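Biotin binding protein A (Gallus gallus, PDB 2C1Q) binds biotin with a chain of the avidin family, four copies of which make up the assembly. Local coordinates at residues G32-A37 / S48-A53; S77-V82 / W99-E104. One frame throughout, in Å; residues are numbered along the deposited sequence.

In the fold
Contact 1 (32-37 with 48-53) and contact 2 (77-82 with 99-104) share no strand but belong to one closed antiparallel barrel, where strand 66-71 separates strands 48-54 and 78-87. Their centres lie about 12 Å apart, and they meet where Tyr34 OH packs on Phe81 CZ at 3.3 Å. Contact 1 is partly buried: half of its touching residues are partly exposed, and its side chains offer hydroxyls to the ureido end of biotin. Contact 2 is almost wholly buried; it gives the thioether ring an aromatic wall and the carboxylate a serine hydroxyl, while residues of both its faces also meet other subunits.

Contact 1 (G32-A37 / S48-A53); sequences GSYQTA and SPLKGA. With BTN (biotin), chain B.
Gly32 and Leu50 pair in antiparallel register, with Leu50 N giving a hydrogen bond to Gly32 O at 2.9 Å; the return bond from Gly32 N to Leu50 O is weak. Two residues on, Tyr34 and Ser48 form the next hydrogen-bonded pair, and Tyr34 N reaches Ser48 O at 2.9 Å. The two strand directions make an angle of 129°, far from strictly antiparallel and consistent with the strong twist and coil of strands in a small closed barrel. Gly32 has backbone angles that would jam any CB against the preceding carbonyl.

Tyr34 can be followed outward from this pairing. Its CB lies 4.0 Å from Ser48 O. CG stands anti to the backbone N (chi1 -156°), which carries the ring away from strand 48-53 and toward the ligand. On the way CD1 passes Leu50 CD2 at 4.4 Å, an edge contact near the ring plane. On the other edge CE2 is 3.4 Å from biotin O3, and at the tip OH donates to that O3 at 2.6 Å, with the oxygen lying in the plane of the ring. This is the interior of the avidin barrel, where Tyr34, Ser48 and Leu50 point to one face of the sheet and Ser33 and Pro49 to the other.

Leu50 lays its branch over the bare backbone of Gly32, with CG 3.6 Å from Gly32 C. With alanine in place of Leu50, that backbone is likely to lose its cover and the CD1 edge of Tyr34 the methyl beside it. Trp72 and Phe81 also meet the Tyr34 ring. Beyond the strand, Thr36 OG1 accepts a hydrogen bond from biotin N2 at 3.0 Å, almost straight at 174°, and it is also hydrogen-bonded to Val38 O.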
loop_
_atom_site.group_PDB
_atom_site.type_symbol
_atom_site.label_atom_id
_atom_site.label_comp_id
_atom_site.label_asym_id
_atom_site.label_seq_id
_atom_site.Cartn_x
_atom_site.Cartn_y
_atom_site.Cartn_z
ATOM N N GLY A 32 -6.910 18.952 14.116
ATOM C CA GLY A 32 -8.240 19.053 13.562
ATOM C C GLY A 32 -9.014 17.834 13.953
ATOM O O GLY A 32 -8.692 17.169 14.929
ATOM N N SER A 33 -10.045 17.539 13.181
ATOM C CA SER A 33 -10.838 16.386 13.491
ATOM C C SER A 33 -11.393 15.797 12.224
ATOM O O SER A 33 -11.491 16.456 11.179
ATOM C CB SER A 33 -11.968 16.751 14.474
ATOM O OG SER A 33 -12.829 17.684 13.865
ATOM N N TYR A 34 -11.782 14.552 12.355
ATOM C CA TYR A 34 -12.195 13.754 11.238
ATOM C C TYR A 34 -13.478 13.058 11.615
ATOM O O TYR A 34 -13.540 12.364 12.637
ATOM C CB TYR A 34 -11.130 12.682 10.953
ATOM C CG TYR A 34 -11.128 12.181 9.539
ATOM C CD1 TYR A 34 -10.277 12.753 8.582
ATOM C CD2 TYR A 34 -11.959 11.136 9.144
ATOM C CE1 TYR A 34 -10.276 12.283 7.253
ATOM C CE2 TYR A 34 -11.956 10.666 7.825
ATOM C CZ TYR A 34 -11.133 11.249 6.900
ATOM O OH TYR A 34 -11.145 10.784 5.621
ATOM N N GLN A 35 -14.476 13.194 10.759
ATOM C CA GLN A 35 -15.733 12.435 10.902
ATOM C C GLN A 35 -15.896 11.439 9.740
ATOM O O GLN A 35 -16.297 11.817 8.643
ATOM C CB GLN A 35 -16.901 13.405 10.899
ATOM C CG GLN A 35 -18.268 12.731 11.041
ATOM C CD GLN A 35 -18.500 12.258 12.445
ATOM O OE1 GLN A 35 -18.121 12.932 13.406
ATOM N NE2 GLN A 35 -19.109 11.094 12.585
ATOM N N THR A 36 -15.557 10.180 9.958
ATOM C CA THR A 36 -15.609 9.213 8.871
ATOM C C THR A 36 -17.046 8.802 8.666
ATOM O O THR A 36 -17.783 8.659 9.627
ATOM C CB THR A 36 -14.728 7.975 9.108
ATOM O OG1 THR A 36 -14.922 7.049 8.039
ATOM C CG2 THR A 36 -15.089 7.275 10.396
ATOM N N ALA A 37 -17.415 8.566 7.419
ATOM C CA ALA A 37 -18.746 8.079 7.095
ATOM C C ALA A 37 -18.797 6.577 7.206
ATOM O O ALA A 37 -19.876 6.012 7.258
ATOM C CB ALA A 37 -19.161 8.517 5.690
ATOM N N SER A 48 -13.147 12.337 15.714
ATOM C CA SER A 48 -11.844 11.910 16.191
ATOM C C SER A 48 -10.791 12.954 15.922
ATOM O O SER A 48 -10.798 13.560 14.854
ATOM C CB SER A 48 -11.467 10.602 15.508
ATOM O OG SER A 48 -12.244 9.548 16.034
ATOM N N PRO A 49 -9.873 13.174 16.891
ATOM C CA PRO A 49 -8.838 14.173 16.690
ATOM C C PRO A 49 -7.851 13.729 15.610
ATOM O O PRO A 49 -7.635 12.539 15.448
ATOM C CB PRO A 49 -8.140 14.235 18.060
ATOM C CG PRO A 49 -8.411 12.945 18.679
ATOM C CD PRO A 49 -9.729 12.480 18.189
ATOM N N LEU A 50 -7.282 14.671 14.860
ATOM C CA LEU A 50 -6.122 14.377 14.034
ATOM C C LEU A 50 -4.963 15.341 14.343
ATOM O O LEU A 50 -5.166 16.467 14.814
ATOM C CB LEU A 50 -6.472 14.409 12.525
ATOM C CG LEU A 50 -6.821 15.774 11.896
ATOM C CD1 LEU A 50 -5.611 16.559 11.443
ATOM C CD2 LEU A 50 -7.790 15.600 10.753
ATOM N N LYS A 51 -3.754 14.873 14.033
ATOM C CA LYS A 51 -2.504 15.585 14.244
ATOM C C LYS A 51 -1.625 15.364 13.015
ATOM O O LYS A 51 -1.315 14.218 12.665
ATOM C CB LYS A 51 -1.788 14.978 15.455
ATOM C CG LYS A 51 -0.563 15.718 15.901
ATOM C CD LYS A 51 -0.931 17.155 16.263
ATOM C CE LYS A 51 -0.252 17.596 17.544
ATOM N NZ LYS A 51 -0.049 19.085 17.554
ATOM N N GLY A 52 -1.201 16.443 12.380
ATOM C CA GLY A 52 -0.379 16.329 11.195
ATOM C C GLY A 52 0.611 17.436 11.034
ATOM O O GLY A 52 0.689 18.336 11.867
ATOM N N ALA A 53 1.351 17.379 9.934
ATOM C CA ALA A 53 2.302 18.423 9.575
ATOM C C ALA A 53 2.302 18.543 8.081
ATOM O O ALA A 53 2.173 17.536 7.382
ATOM C CB ALA A 53 3.731 18.099 10.057
HETATM C C11 BTN B . -11.876 1.936 11.769
HETATM O O11 BTN B . -11.163 1.148 12.457
HETATM O O12 BTN B . -12.720 1.438 10.999
HETATM C C10 BTN B . -11.763 3.455 11.901
HETATM C C9 BTN B . -12.550 4.201 10.818
HETATM C C8 BTN B . -11.600 4.344 9.619
HETATM C C7 BTN B . -12.246 4.965 8.393
HETATM C C2 BTN B . -11.305 4.875 7.185
HETATM S S1 BTN B . -9.885 5.803 7.341
HETATM C C6 BTN B . -9.640 5.679 5.567
HETATM C C5 BTN B . -10.967 5.647 4.867
HETATM N N1 BTN B . -11.247 7.014 4.501
HETATM C C3 BTN B . -12.233 7.485 5.245
HETATM O O3 BTN B . -12.701 8.781 5.097
HETATM N N2 BTN B . -12.695 6.583 6.124
HETATM C C4 BTN B . -12.027 5.321 5.919
#

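Contact 2 (S77-V82 / W99-E104); sequences STTVFV and WLLREE. With BTN (biotin), chain B.
Thr78 with Arg102 and Val80 with Leu100 are the hydrogen-bonded pairs of two nearly ideal antiparallel segments, whose axes run 4.7 Å apart at 170°. They form the open end of the beta hairpin 78-87/93-102 of the avidin barrel, and alternation divides their side chains: Thr79, Phe81, Trp99 and Leu101 face biotin, while Thr78, Val80, Leu100 and Arg102 take the opposite face.

The side chains of Phe81 and Trp99 run alongside each other in the same direction. The tie between them is a CH-pi contact, Trp99 CB sitting 4.0 Å from the centroid of the Phe81 ring and 20° off its normal; the two rings themselves meet obliquely. The indole then presents a face to the ligand, with biotin C6 over its centre and 3.4 Å from Trp99 CE2. Trp112 of a neighbouring subunit packs against Trp99 and Leu101.

Thr79 OG1 touches two groups, Leu101 CD1 and biotin S1, each at 3.4 Å, and is hydrogen-bonded to Trp72 NE1. The same Leu101 CD1 reaches Ser77 CB at 3.6 Å, so this methyl is wedged against Thr79 and Ser77 alike. On the opposite face the apolar contact is Val80 CG2 with Leu100 CB, 4.1 Å apart, and Thr78 OG1 is hydrogen-bonded to Thr65 OG1 of a second neighbouring subunit, not the one that supplies Trp112.

At the mouth of the pair Ser77 turns OG between its backbone N and carbonyl carbon (chi1 62°), where OG donates a 2.7 Å hydrogen bond to the biotin carboxylate oxygen O11. Glu103 OE2 lies 3.2 Å from the same O11.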
loop_
_atom_site.group_PDB
_atom_site.type_symbol
_atom_site.label_atom_id
_atom_site.label_comp_id
_atom_site.label_asym_id
_atom_site.label_seq_id
_atom_site.Cartn_x
_atom_site.Cartn_y
_atom_site.Cartn_z
ATOM N N SER A 77 -8.014 1.194 16.233
ATOM C CA SER A 77 -7.144 1.403 15.090
ATOM C C SER A 77 -6.535 2.808 14.992
ATOM O O SER A 77 -6.833 3.687 15.804
ATOM C CB SER A 77 -7.967 1.107 13.861
ATOM O OG SER A 77 -9.031 2.026 13.828
ATOM N N THR A 78 -5.672 3.001 13.993
ATOM C CA THR A 78 -5.078 4.285 13.702
ATOM C C THR A 78 -4.951 4.406 12.185
ATOM O O THR A 78 -4.534 3.464 11.531
ATOM C CB THR A 78 -3.687 4.432 14.366
ATOM O OG1 THR A 78 -3.826 4.335 15.795
ATOM C CG2 THR A 78 -3.122 5.742 14.072
ATOM N N THR A 79 -5.375 5.531 11.624
ATOM C CA THR A 79 -5.154 5.791 10.204
ATOM C C THR A 79 -4.170 6.911 10.025
ATOM O O THR A 79 -4.203 7.900 10.769
ATOM C CB THR A 79 -6.441 6.173 9.437
ATOM O OG1 THR A 79 -7.400 5.131 9.567
ATOM C CG2 THR A 79 -6.131 6.319 7.925
ATOM N N VAL A 80 -3.319 6.789 9.006
ATOM C CA VAL A 80 -2.482 7.911 8.602
ATOM C C VAL A 80 -2.788 8.243 7.165
ATOM O O VAL A 80 -3.070 7.373 6.394
ATOM C CB VAL A 80 -0.965 7.633 8.767
ATOM C CG1 VAL A 80 -0.632 7.595 10.208
ATOM C CG2 VAL A 80 -0.557 6.343 8.033
ATOM N N PHE A 81 -2.758 9.517 6.820
ATOM C CA PHE A 81 -3.134 9.935 5.493
ATOM C C PHE A 81 -1.952 10.750 5.011
ATOM O O PHE A 81 -1.376 11.515 5.772
ATOM C CB PHE A 81 -4.296 10.880 5.570
ATOM C CG PHE A 81 -5.636 10.243 5.739
ATOM C CD1 PHE A 81 -6.495 10.102 4.630
ATOM C CD2 PHE A 81 -6.099 9.881 7.013
ATOM C CE1 PHE A 81 -7.789 9.548 4.775
ATOM C CE2 PHE A 81 -7.385 9.337 7.183
ATOM C CZ PHE A 81 -8.246 9.170 6.057
ATOM N N VAL A 82 -1.612 10.622 3.749
ATOM C CA VAL A 82 -0.556 11.434 3.187
ATOM C C VAL A 82 -1.044 11.973 1.809
ATOM O O VAL A 82 -1.768 11.273 1.066
ATOM C CB VAL A 82 0.785 10.640 3.195
ATOM C CG1 VAL A 82 0.771 9.477 2.174
ATOM C CG2 VAL A 82 1.996 11.556 3.009
ATOM N N TRP A 99 -3.709 6.441 2.178
ATOM C CA TRP A 99 -3.844 6.189 3.601
ATOM C C TRP A 99 -3.571 4.743 3.958
ATOM O O TRP A 99 -3.640 3.858 3.115
ATOM C CB TRP A 99 -5.243 6.608 4.099
ATOM C CG TRP A 99 -6.426 5.946 3.403
ATOM C CD1 TRP A 99 -7.260 6.537 2.478
ATOM C CD2 TRP A 99 -6.952 4.600 3.615
ATOM N NE1 TRP A 99 -8.246 5.633 2.092
ATOM C CE2 TRP A 99 -8.075 4.450 2.770
ATOM C CE3 TRP A 99 -6.568 3.510 4.432
ATOM C CZ2 TRP A 99 -8.808 3.261 2.702
ATOM C CZ3 TRP A 99 -7.316 2.348 4.390
ATOM C CH2 TRP A 99 -8.415 2.221 3.524
ATOM N N LEU A 100 -3.232 4.531 5.224
ATOM C CA LEU A 100 -3.073 3.192 5.789
ATOM C C LEU A 100 -3.884 3.143 7.061
ATOM O O LEU A 100 -3.753 4.015 7.913
ATOM C CB LEU A 100 -1.617 2.893 6.146
ATOM C CG LEU A 100 -0.570 2.873 5.021
ATOM C CD1 LEU A 100 0.844 2.838 5.621
ATOM C CD2 LEU A 100 -0.769 1.726 4.052
ATOM N N LEU A 101 -4.717 2.128 7.186
ATOM C CA LEU A 101 -5.512 1.945 8.392
ATOM C C LEU A 101 -4.926 0.753 9.108
ATOM O O LEU A 101 -4.887 -0.336 8.554
ATOM C CB LEU A 101 -6.966 1.690 8.032
ATOM C CG LEU A 101 -7.920 1.083 9.090
ATOM C CD1 LEU A 101 -7.956 1.884 10.372
ATOM C CD2 LEU A 101 -9.351 1.031 8.500
ATOM N N ARG A 102 -4.506 0.956 10.350
ATOM C CA ARG A 102 -3.817 -0.082 11.126
ATOM C C ARG A 102 -4.712 -0.537 12.255
ATOM O O ARG A 102 -5.007 0.250 13.149
ATOM C CB ARG A 102 -2.544 0.478 11.744
ATOM C CG ARG A 102 -1.742 -0.521 12.634
ATOM C CD ARG A 102 -0.864 -1.200 11.722
ATOM N NE ARG A 102 0.064 -2.173 12.270
ATOM C CZ ARG A 102 1.210 -2.418 11.651
ATOM N NH1 ARG A 102 1.524 -1.699 10.558
ATOM N NH2 ARG A 102 2.035 -3.326 12.106
ATOM N N GLU A 103 -5.156 -1.791 12.205
ATOM C CA GLU A 103 -5.896 -2.366 13.317
ATOM C C GLU A 103 -4.965 -2.919 14.393
ATOM O O GLU A 103 -3.890 -3.439 14.107
ATOM C CB GLU A 103 -6.951 -3.394 12.840
ATOM C CG GLU A 103 -7.903 -2.783 11.755
ATOM C CD GLU A 103 -9.396 -2.872 12.071
ATOM O OE1 GLU A 103 -9.940 -4.004 11.991
ATOM O OE2 GLU A 103 -10.044 -1.818 12.359
ATOM N N GLU A 104 -5.381 -2.774 15.650
ATOM C CA GLU A 104 -4.619 -3.331 16.760
ATOM C C GLU A 104 -4.758 -4.848 16.748
ATOM O O GLU A 104 -5.869 -5.366 16.642
ATOM C CB GLU A 104 -5.096 -2.737 18.086
ATOM C CG GLU A 104 -4.237 -3.117 19.299
ATOM C CD GLU A 104 -4.877 -2.695 20.631
ATOM O OE1 GLU A 104 -6.143 -2.669 20.751
ATOM O OE2 GLU A 104 -4.116 -2.379 21.564
HETATM C C11 BTN B . -11.876 1.936 11.769
HETATM O O11 BTN B . -11.163 1.148 12.457
HETATM O O12 BTN B . -12.720 1.438 10.999
HETATM C C10 BTN B . -11.763 3.455 11.901
HETATM C C9 BTN B . -12.550 4.201 10.818
HETATM C C8 BTN B . -11.600 4.344 9.619
HETATM C C7 BTN B . -12.246 4.965 8.393
HETATM C C2 BTN B . -11.305 4.875 7.185
HETATM S S1 BTN B . -9.885 5.803 7.341
HETATM C C6 BTN B . -9.640 5.679 5.567
HETATM C C5 BTN B . -10.967 5.647 4.867
HETATM N N1 BTN B . -11.247 7.014 4.501
HETATM C C3 BTN B . -12.233 7.485 5.245
HETATM O O3 BTN B . -12.701 8.781 5.097
HETATM N N2 BTN B . -12.695 6.583 6.124
HETATM C C4 BTN B . -12.027 5.321 5.919
#